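Local coordinates for protein benzoylformate Decarboxylase (Polynucleobacter necessarius, PDB 4K9Q) that binds thiamine diphosphate and a magnesium ion and probably catalyses the decarboxylation of benzoylformate, at residues W125-A130 and P136-R141; M140-T145 and V154-P159; V228-A231 and T237-P240; G248-G253 and K259-H264. One frame throughout, in Å; residues are numbered along the deposited sequence.

Interaction 1: residues W125-A130 and P136-R141; sequences WSYEPA and PGAFMR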
# COMPACT_ATOMS: atom_id res chain seq x y z
N TRP A 125 8.55 8.01 -5.36
CA TRP A 125 7.54 7.83 -6.40
C TRP A 125 7.79 6.49 -7.05
O TRP A 125 8.94 6.09 -7.25
CB TRP A 125 7.65 8.95 -7.44
CG TRP A 125 6.58 8.91 -8.53
CD1 TRP A 125 5.23 8.87 -8.36
CD2 TRP A 125 6.80 8.96 -9.94
NE1 TRP A 125 4.59 8.87 -9.58
CE2 TRP A 125 5.54 8.93 -10.57
CE3 TRP A 125 7.95 9.00 -10.74
CZ2 TRP A 125 5.39 8.94 -11.96
CZ3 TRP A 125 7.81 9.02 -12.12
CH2 TRP A 125 6.53 8.99 -12.71
N SER A 126 6.71 5.79 -7.38
CA SER A 126 6.81 4.53 -8.10
C SER A 126 5.70 4.48 -9.14
O SER A 126 4.55 4.84 -8.87
CB SER A 126 6.71 3.34 -7.13
OG SER A 126 5.49 3.38 -6.42
N TYR A 127 6.04 4.03 -10.34
CA TYR A 127 5.12 4.19 -11.46
C TYR A 127 5.34 3.17 -12.57
O TYR A 127 6.48 2.79 -12.85
CB TYR A 127 5.31 5.59 -12.04
CG TYR A 127 4.19 6.13 -12.89
CD1 TYR A 127 2.94 6.40 -12.35
CD2 TYR A 127 4.41 6.45 -14.23
CE1 TYR A 127 1.92 6.94 -13.13
CE2 TYR A 127 3.40 6.99 -15.01
CZ TYR A 127 2.16 7.23 -14.46
OH TYR A 127 1.16 7.77 -15.24
N GLU A 128 4.26 2.77 -13.21
CA GLU A 128 4.32 1.96 -14.43
C GLU A 128 3.54 2.71 -15.51
O GLU A 128 2.31 2.79 -15.43
CB GLU A 128 3.70 0.59 -14.16
CG GLU A 128 3.85 -0.44 -15.28
CD GLU A 128 3.54 -1.86 -14.80
OE1 GLU A 128 4.48 -2.57 -14.36
OE2 GLU A 128 2.36 -2.28 -14.86
N PRO A 129 4.24 3.29 -16.51
CA PRO A 129 3.55 4.17 -17.47
C PRO A 129 2.30 3.54 -18.10
O PRO A 129 2.28 2.34 -18.40
CB PRO A 129 4.63 4.44 -18.53
CG PRO A 129 5.91 4.38 -17.74
CD PRO A 129 5.69 3.23 -16.77
N ALA A 130 1.28 4.37 -18.32
CA ALA A 130 -0.01 3.89 -18.80
C ALA A 130 -0.01 3.55 -20.29
O ALA A 130 -0.94 2.93 -20.79
CB ALA A 130 -1.11 4.92 -18.49
N PRO A 136 8.98 8.41 -22.13
CA PRO A 136 9.92 9.53 -21.99
C PRO A 136 9.47 10.52 -20.92
O PRO A 136 10.28 10.91 -20.08
CB PRO A 136 9.91 10.18 -23.38
CG PRO A 136 9.49 9.07 -24.31
CD PRO A 136 8.51 8.25 -23.52
N GLY A 137 8.19 10.89 -20.93
CA GLY A 137 7.68 11.79 -19.91
C GLY A 137 7.81 11.24 -18.50
O GLY A 137 8.00 12.01 -17.55
N ALA A 138 7.68 9.92 -18.35
CA ALA A 138 7.83 9.27 -17.04
C ALA A 138 9.28 9.36 -16.55
O ALA A 138 9.53 9.56 -15.34
CB ALA A 138 7.36 7.82 -17.10
N PHE A 139 10.24 9.23 -17.46
CA PHE A 139 11.63 9.47 -17.11
C PHE A 139 11.86 10.92 -16.65
O PHE A 139 12.60 11.17 -15.69
CB PHE A 139 12.57 9.09 -18.25
CG PHE A 139 13.00 7.64 -18.22
CD1 PHE A 139 14.19 7.26 -17.61
CD2 PHE A 139 12.20 6.66 -18.79
CE1 PHE A 139 14.59 5.92 -17.58
CE2 PHE A 139 12.60 5.31 -18.77
CZ PHE A 139 13.80 4.95 -18.16
N MET A 140 11.25 11.88 -17.34
CA MET A 140 11.38 13.27 -16.91
C MET A 140 10.77 13.48 -15.51
O MET A 140 11.36 14.14 -14.67
CB MET A 140 10.74 14.23 -17.91
CG MET A 140 10.98 15.70 -17.56
SD MET A 140 12.73 16.14 -17.58
CE MET A 140 12.95 16.76 -15.91
N ARG A 141 9.57 12.95 -15.29
CA ARG A 141 8.94 13.07 -13.97
C ARG A 141 9.78 12.35 -12.92
O ARG A 141 9.89 12.81 -11.78
CB ARG A 141 7.51 12.52 -13.99
CG ARG A 141 6.78 12.62 -12.65
CD ARG A 141 5.28 12.38 -12.80
NE ARG A 141 4.66 12.29 -11.49
CZ ARG A 141 3.43 11.85 -11.25
NH1 ARG A 141 2.63 11.46 -12.24
NH2 ARG A 141 2.98 11.81 -10.00
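Arg141 lies across the face of the Trp125 indole, and this stack is the heart of the joint between strand 126-127 and helix 135-147, the first two elements of a beta-alpha-beta unit in the parallel sheet of the N-terminal thiamine diphosphate-binding domain. The arginine can be followed outward. Its CG stands anti to the backbone N (chi1 180°), and the extended chain then carries it across the indole, the two side chains crossing at about a right angle. CB skirts the rim of the six-membered ring, 3.9 Å from Trp125 CH2. CG sits over that ring, 3.9 Å from its centroid in a CH-pi contact. CD reaches Trp125 CZ2 at 3.5 Å, and NE covers the bond between CZ2 and CE2. The guanidinium then lies nearly flat on the ring system, the two planes only 20° apart. Arg141 NH2 and Trp125 NE1 approach to 3.4 Å, but both are donors, so this closeness is stacking and not a hydrogen bond. The charge has its partner across a subunit boundary, in a salt bridge from NH2 to Glu107 of the second subunit, which would favour a fixed guanidinium. On the opposite face of the indole lies Tyr127 CB, 3.3 Å above the ring plane, so the indole is clasped between Tyr127 CB and the Arg141 side chain. One turn earlier, Ala138 meets the ring at its edge: its carbonyl O lies in the indole plane, 3.7 Å from Trp125 CZ3. The methyl of Ala138 is turned to Pro129, its CB 3.8 Å from Pro129 CG.

Interaction 2: residues M140-T145 and V154-P159; sequences MRAYAT and VFLSLP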
# COMPACT_ATOMS: atom_id res chain seq x y z
N MET A 140 11.25 11.88 -17.34
CA MET A 140 11.38 13.27 -16.91
C MET A 140 10.77 13.48 -15.51
O MET A 140 11.36 14.14 -14.67
CB MET A 140 10.74 14.23 -17.91
CG MET A 140 10.98 15.70 -17.56
SD MET A 140 12.73 16.14 -17.58
CE MET A 140 12.95 16.76 -15.91
N ARG A 141 9.57 12.95 -15.29
CA ARG A 141 8.94 13.07 -13.97
C ARG A 141 9.78 12.35 -12.92
O ARG A 141 9.89 12.81 -11.78
CB ARG A 141 7.51 12.52 -13.99
CG ARG A 141 6.78 12.62 -12.65
CD ARG A 141 5.28 12.38 -12.80
NE ARG A 141 4.66 12.29 -11.49
CZ ARG A 141 3.43 11.85 -11.25
NH1 ARG A 141 2.63 11.46 -12.24
NH2 ARG A 141 2.98 11.81 -10.00
N ALA A 142 10.37 11.22 -13.29
CA ALA A 142 11.26 10.49 -12.38
C ALA A 142 12.45 11.36 -11.97
O ALA A 142 12.75 11.50 -10.78
CB ALA A 142 11.74 9.17 -13.02
N TYR A 143 13.11 11.96 -12.95
CA TYR A 143 14.24 12.85 -12.69
C TYR A 143 13.82 14.03 -11.80
O TYR A 143 14.50 14.34 -10.82
CB TYR A 143 14.81 13.38 -14.02
CG TYR A 143 15.98 14.34 -13.87
CD1 TYR A 143 15.77 15.67 -13.50
CD2 TYR A 143 17.28 13.93 -14.13
CE1 TYR A 143 16.83 16.54 -13.37
CE2 TYR A 143 18.34 14.80 -13.99
CZ TYR A 143 18.12 16.11 -13.61
OH TYR A 143 19.18 16.97 -13.49
N ALA A 144 12.71 14.67 -12.16
CA ALA A 144 12.21 15.83 -11.42
C ALA A 144 11.91 15.47 -9.98
O ALA A 144 12.27 16.20 -9.05
CB ALA A 144 10.97 16.39 -12.09
N THR A 145 11.24 14.34 -9.78
CA THR A 145 10.87 13.91 -8.43
C THR A 145 12.11 13.62 -7.59
O THR A 145 12.20 14.01 -6.42
CB THR A 145 9.97 12.68 -8.47
OG1 THR A 145 8.79 12.98 -9.23
CG2 THR A 145 9.59 12.25 -7.05
N VAL A 154 13.58 7.00 -7.01
CA VAL A 154 12.26 6.77 -7.59
C VAL A 154 12.31 5.46 -8.39
O VAL A 154 13.39 4.97 -8.73
CB VAL A 154 11.84 7.93 -8.51
CG1 VAL A 154 11.71 9.22 -7.72
CG2 VAL A 154 12.85 8.10 -9.63
N PHE A 155 11.14 4.90 -8.69
CA PHE A 155 11.08 3.61 -9.37
C PHE A 155 10.14 3.63 -10.57
O PHE A 155 8.99 4.06 -10.45
CB PHE A 155 10.63 2.51 -8.40
CG PHE A 155 10.38 1.18 -9.07
CD1 PHE A 155 11.44 0.44 -9.57
CD2 PHE A 155 9.09 0.69 -9.23
CE1 PHE A 155 11.23 -0.79 -10.20
CE2 PHE A 155 8.87 -0.54 -9.86
CZ PHE A 155 9.94 -1.27 -10.36
N LEU A 156 10.65 3.17 -11.72
CA LEU A 156 9.82 2.97 -12.91
C LEU A 156 9.82 1.50 -13.33
O LEU A 156 10.89 0.89 -13.43
CB LEU A 156 10.36 3.80 -14.09
CG LEU A 156 10.35 5.32 -13.95
CD1 LEU A 156 11.00 5.94 -15.18
CD2 LEU A 156 8.93 5.83 -13.77
N SER A 157 8.63 0.96 -13.57
CA SER A 157 8.44 -0.37 -14.09
C SER A 157 8.10 -0.23 -15.57
O SER A 157 7.12 0.42 -15.92
CB SER A 157 7.29 -1.05 -13.34
OG SER A 157 6.97 -2.30 -13.92
N LEU A 158 8.90 -0.85 -16.43
CA LEU A 158 8.88 -0.57 -17.86
C LEU A 158 8.64 -1.83 -18.71
O LEU A 158 9.56 -2.62 -18.94
CB LEU A 158 10.19 0.13 -18.26
CG LEU A 158 10.40 1.45 -17.48
CD1 LEU A 158 11.83 1.89 -17.49
CD2 LEU A 158 9.49 2.55 -18.00
N PRO A 159 7.40 -2.04 -19.17
CA PRO A 159 7.10 -3.21 -20.00
C PRO A 159 8.02 -3.32 -21.23
O PRO A 159 8.24 -2.34 -21.92
CB PRO A 159 5.65 -2.97 -20.42
CG PRO A 159 5.07 -2.19 -19.27
CD PRO A 159 6.19 -1.28 -18.82
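Ala142 turns its methyl onto Val154 and Leu156, where helix 135-147 lies on strand 154-159 in the returning half of a beta-alpha-beta unit. The local axes are 8.7 Å apart and run almost antiparallel, at 167°, as expected for a helix that leads back to the start of the next parallel strand. The small side chain of Ala142 permits a close approach: CB is 3.7 Å from Val154 CG2 and 4.0 Å from Leu156 CD1, so it touches one branch from each of two residues on the same face of the strand. Val154 divides its methyls between two helix residues. With chi1 at -63°, CG2 falls between the backbone N and carbonyl carbon and meets Ala142, including its carbonyl O at 3.6 Å, whereas CG1 is directed to Thr145. That second pair crosses at a slant, methyl against methyl, with Thr145 CG2 3.8 Å from Val154 CG1. Phe139, one helical turn before Ala142, also packs on Leu156 and extends the apolar layer. The polar branch of Thr145 is turned back to its own helix: OG1 donates to Arg141 O at 2.8 Å, and Thr145 N reaches the same oxygen from the opposite face of the carbonyl plane.

Interaction 3: residues V228-A231 and T237-P240; sequences VWAA and TPFP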
# COMPACT_ATOMS: atom_id res chain seq x y z
N VAL A 228 31.57 22.27 18.31
CA VAL A 228 30.84 21.57 17.27
C VAL A 228 30.97 20.07 17.47
O VAL A 228 32.06 19.55 17.66
CB VAL A 228 31.38 21.94 15.87
CG1 VAL A 228 30.71 21.10 14.81
CG2 VAL A 228 31.15 23.44 15.60
N TRP A 229 29.84 19.37 17.45
CA TRP A 229 29.84 17.91 17.48
C TRP A 229 29.21 17.40 16.20
O TRP A 229 28.31 18.04 15.66
CB TRP A 229 28.97 17.40 18.62
CG TRP A 229 29.53 17.63 19.98
CD1 TRP A 229 29.47 18.78 20.72
CD2 TRP A 229 30.23 16.68 20.79
NE1 TRP A 229 30.09 18.60 21.93
CE2 TRP A 229 30.56 17.31 22.00
CE3 TRP A 229 30.60 15.34 20.61
CZ2 TRP A 229 31.25 16.66 23.02
CZ3 TRP A 229 31.28 14.69 21.63
CH2 TRP A 229 31.60 15.36 22.81
N ALA A 230 29.66 16.25 15.73
CA ALA A 230 28.97 15.58 14.63
C ALA A 230 27.76 14.84 15.20
O ALA A 230 27.85 14.20 16.26
CB ALA A 230 29.91 14.62 13.90
N ALA A 231 26.63 14.93 14.52
CA ALA A 231 25.44 14.18 14.92
C ALA A 231 25.76 12.68 14.98
O ALA A 231 26.66 12.21 14.29
CB ALA A 231 24.31 14.44 13.95
N THR A 237 31.14 13.32 6.69
CA THR A 237 31.76 14.30 7.57
C THR A 237 31.15 15.70 7.37
O THR A 237 31.16 16.23 6.27
CB THR A 237 33.27 14.37 7.29
OG1 THR A 237 33.82 13.05 7.32
CG2 THR A 237 33.96 15.24 8.32
N PRO A 238 30.62 16.30 8.45
CA PRO A 238 30.04 17.63 8.27
C PRO A 238 30.94 18.80 8.69
O PRO A 238 30.57 19.95 8.44
CB PRO A 238 28.80 17.58 9.17
CG PRO A 238 29.20 16.68 10.28
CD PRO A 238 30.14 15.65 9.69
N PHE A 239 32.07 18.53 9.32
CA PHE A 239 32.91 19.60 9.86
C PHE A 239 34.37 19.09 9.96
O PHE A 239 34.61 17.92 10.27
CB PHE A 239 32.37 20.00 11.24
CG PHE A 239 32.96 21.28 11.80
CD1 PHE A 239 33.98 21.24 12.73
CD2 PHE A 239 32.45 22.51 11.42
CE1 PHE A 239 34.51 22.41 13.26
CE2 PHE A 239 32.97 23.69 11.95
CZ PHE A 239 34.00 23.64 12.88
N PRO A 240 35.35 19.97 9.68
CA PRO A 240 36.74 19.49 9.75
C PRO A 240 37.07 18.98 11.15
O PRO A 240 36.91 19.69 12.14
CB PRO A 240 37.57 20.74 9.42
CG PRO A 240 36.63 21.91 9.62
CD PRO A 240 35.27 21.38 9.26
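Val228 rests on the face of the Phe239 ring, and here the contact is tightest. Its CG1 lies 4.0 Å from the ring centroid and 19° off the normal, a CH-pi geometry, with the nearest ring carbon, Phe239 CG, at 3.8 Å. The other methyl, CG2, reaches the far end of the ring, 3.9 Å from Phe239 CZ, so both branches of the valine lie along the length of the phenyl. The ring is presented in this way because its CG is anti to the backbone N (chi1 -168°). Pro240 CD backs the opposite face, 3.4 Å above the plane, and the ring of His243 packs against Phe239 edge-to-face. These segments belong to the Rossmann-like central domain, where strand 228-230 and its parallel sheet neighbour 246-249 are linked by a loop without a helix; Phe239 belongs to that loop, and Ala221 of helix 214-224 touches both it and Val228. Without the ring, as with an alanine here, the Val228 methyls would probably lose the surface they lie on and a gap would open beside His243. Toward the other end the fit is slacker, though still buried: Ala230 CB comes no closer than 4.2 Å to the proline ring, at Pro238 CG.

Interaction 4: residues G248-G253 and K259-H264; sequences GALTSG and KQIQGH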
# COMPACT_ATOMS: atom_id res chain seq x y z
N GLY A 248 34.01 16.06 18.59
CA GLY A 248 33.97 14.64 18.24
C GLY A 248 32.58 14.25 17.75
O GLY A 248 31.77 15.13 17.46
N ALA A 249 32.32 12.95 17.67
CA ALA A 249 31.04 12.43 17.23
C ALA A 249 30.21 12.07 18.44
O ALA A 249 30.71 11.44 19.38
CB ALA A 249 31.25 11.19 16.37
N LEU A 250 28.94 12.47 18.45
CA LEU A 250 28.09 12.16 19.59
C LEU A 250 27.74 10.68 19.61
O LEU A 250 27.62 10.03 18.56
CB LEU A 250 26.80 13.00 19.57
CG LEU A 250 26.97 14.49 19.88
CD1 LEU A 250 25.71 15.25 19.48
CD2 LEU A 250 27.30 14.69 21.35
N THR A 251 27.60 10.14 20.82
CA THR A 251 27.15 8.77 20.98
C THR A 251 25.67 8.72 20.63
O THR A 251 25.03 9.76 20.48
CB THR A 251 27.38 8.29 22.41
OG1 THR A 251 26.65 9.13 23.31
CG2 THR A 251 28.87 8.34 22.75
N SER A 252 25.12 7.51 20.52
CA SER A 252 23.80 7.35 19.91
C SER A 252 22.70 6.84 20.85
O SER A 252 21.66 6.37 20.38
CB SER A 252 23.91 6.47 18.67
OG SER A 252 24.51 5.23 18.99
N GLY A 253 22.91 6.95 22.16
CA GLY A 253 21.84 6.70 23.11
C GLY A 253 21.26 8.01 23.63
O GLY A 253 21.96 9.01 23.70
N LYS A 259 24.33 13.44 28.14
CA LYS A 259 25.44 13.71 29.05
C LYS A 259 26.57 14.45 28.34
O LYS A 259 27.25 15.29 28.94
CB LYS A 259 25.95 12.41 29.68
CG LYS A 259 25.00 11.87 30.76
CD LYS A 259 25.49 10.55 31.33
CE LYS A 259 24.47 9.96 32.30
NZ LYS A 259 24.18 10.90 33.42
N GLN A 260 26.77 14.14 27.07
CA GLN A 260 27.85 14.77 26.32
C GLN A 260 27.63 16.25 26.04
O GLN A 260 28.60 17.00 25.87
CB GLN A 260 28.11 14.04 25.00
CG GLN A 260 28.62 12.62 25.18
CD GLN A 260 28.90 11.96 23.85
OE1 GLN A 260 27.97 11.61 23.11
NE2 GLN A 260 30.18 11.79 23.52
N ILE A 261 26.38 16.68 26.01
CA ILE A 261 26.08 18.07 25.64
C ILE A 261 25.66 18.92 26.83
O ILE A 261 25.24 20.07 26.67
CB ILE A 261 25.03 18.14 24.48
CG1 ILE A 261 23.69 17.53 24.91
CG2 ILE A 261 25.59 17.45 23.22
CD1 ILE A 261 22.54 17.77 23.91
N GLN A 262 25.79 18.37 28.04
CA GLN A 262 25.48 19.13 29.25
C GLN A 262 26.31 20.41 29.36
O GLN A 262 27.44 20.47 28.89
CB GLN A 262 25.68 18.26 30.49
CG GLN A 262 24.61 17.21 30.70
CD GLN A 262 24.84 16.37 31.94
OE1 GLN A 262 25.93 16.40 32.53
NE2 GLN A 262 23.83 15.61 32.34
N GLY A 263 25.74 21.43 29.99
CA GLY A 263 26.46 22.67 30.23
C GLY A 263 26.22 23.75 29.18
O GLY A 263 26.88 24.79 29.20
N HIS A 264 25.28 23.49 28.27
CA HIS A 264 24.98 24.43 27.20
C HIS A 264 23.49 24.73 27.16
O HIS A 264 22.67 23.81 27.19
CB HIS A 264 25.47 23.86 25.87
CG HIS A 264 26.95 23.63 25.84
ND1 HIS A 264 27.85 24.60 25.46
CD2 HIS A 264 27.68 22.54 26.17
CE1 HIS A 264 29.07 24.12 25.55
NE2 HIS A 264 29.00 22.87 25.98
O HOH W 1 31.81 10.57 21.53
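Thr251 grips the amide oxygen of Gln260 with two hydrogen bonds. Its backbone N donates to Gln260 OE1 at 2.7 Å, nearly straight at 173°, in the carbonyl plane and on a lone pair. Thr251 OG1 donates to the same OE1 at 2.8 Å, but from 56° above the plane; this hydroxyl also hydrogen-bonds Ser256 in the intervening helix. The other end of the amide is used too: a water accepts from Gln260 NE2 at 2.8 Å and donates to Ala249 O at 2.6 Å. Gln260, in the last turn of helix 254-260, thus reaches back to the loop that leads from strand 246-249 into that helix, within the Rossmann-like central domain. Outward from the amide the contact becomes apolar. The Leu250 and Gln260 side chains run antiparallel, Leu250 CD2 lying beside Gln260 CB at 3.8 Å, and Leu250 CD2 meets Ile261 CG2 at 3.7 Å. Trp229, on the neighbouring strand 228-230, touches both Leu250 and Gln260. A leucine in place of Gln260 is likely to leave Thr251 N without its acceptor and the bridging water without the N-H that it accepts. With the oxygen accepting from Thr251 and the nitrogen donating to the water, the pattern is consistent with one amide orientation, its rotation probably held from both ends.

The four contacts form two pairs on opposite sides of the chain's centre. Interactions 1 and 2, centres 4 Å apart, share Met140 and Arg141 and belong to one beta-alpha-beta crossover, helix 135-147 packing on neighbouring strands 126-127 and 154-159; Trp125 O lies 2.9 Å from Phe155 N. Interactions 3 and 4, centres 12 Å apart, follow each other along the central domain, and strands 228-230 and 246-249 meet through Ala230 N and Gly248 O, also at 2.9 Å. Between the pairs, centres lie 34 to 44 Å apart. The Thr251 side chain of interaction 4 is about 12 Å from that of Ile461, which binds thiamine diphosphate, too far for contact; interactions 1 to 3 lie away from the binding sites.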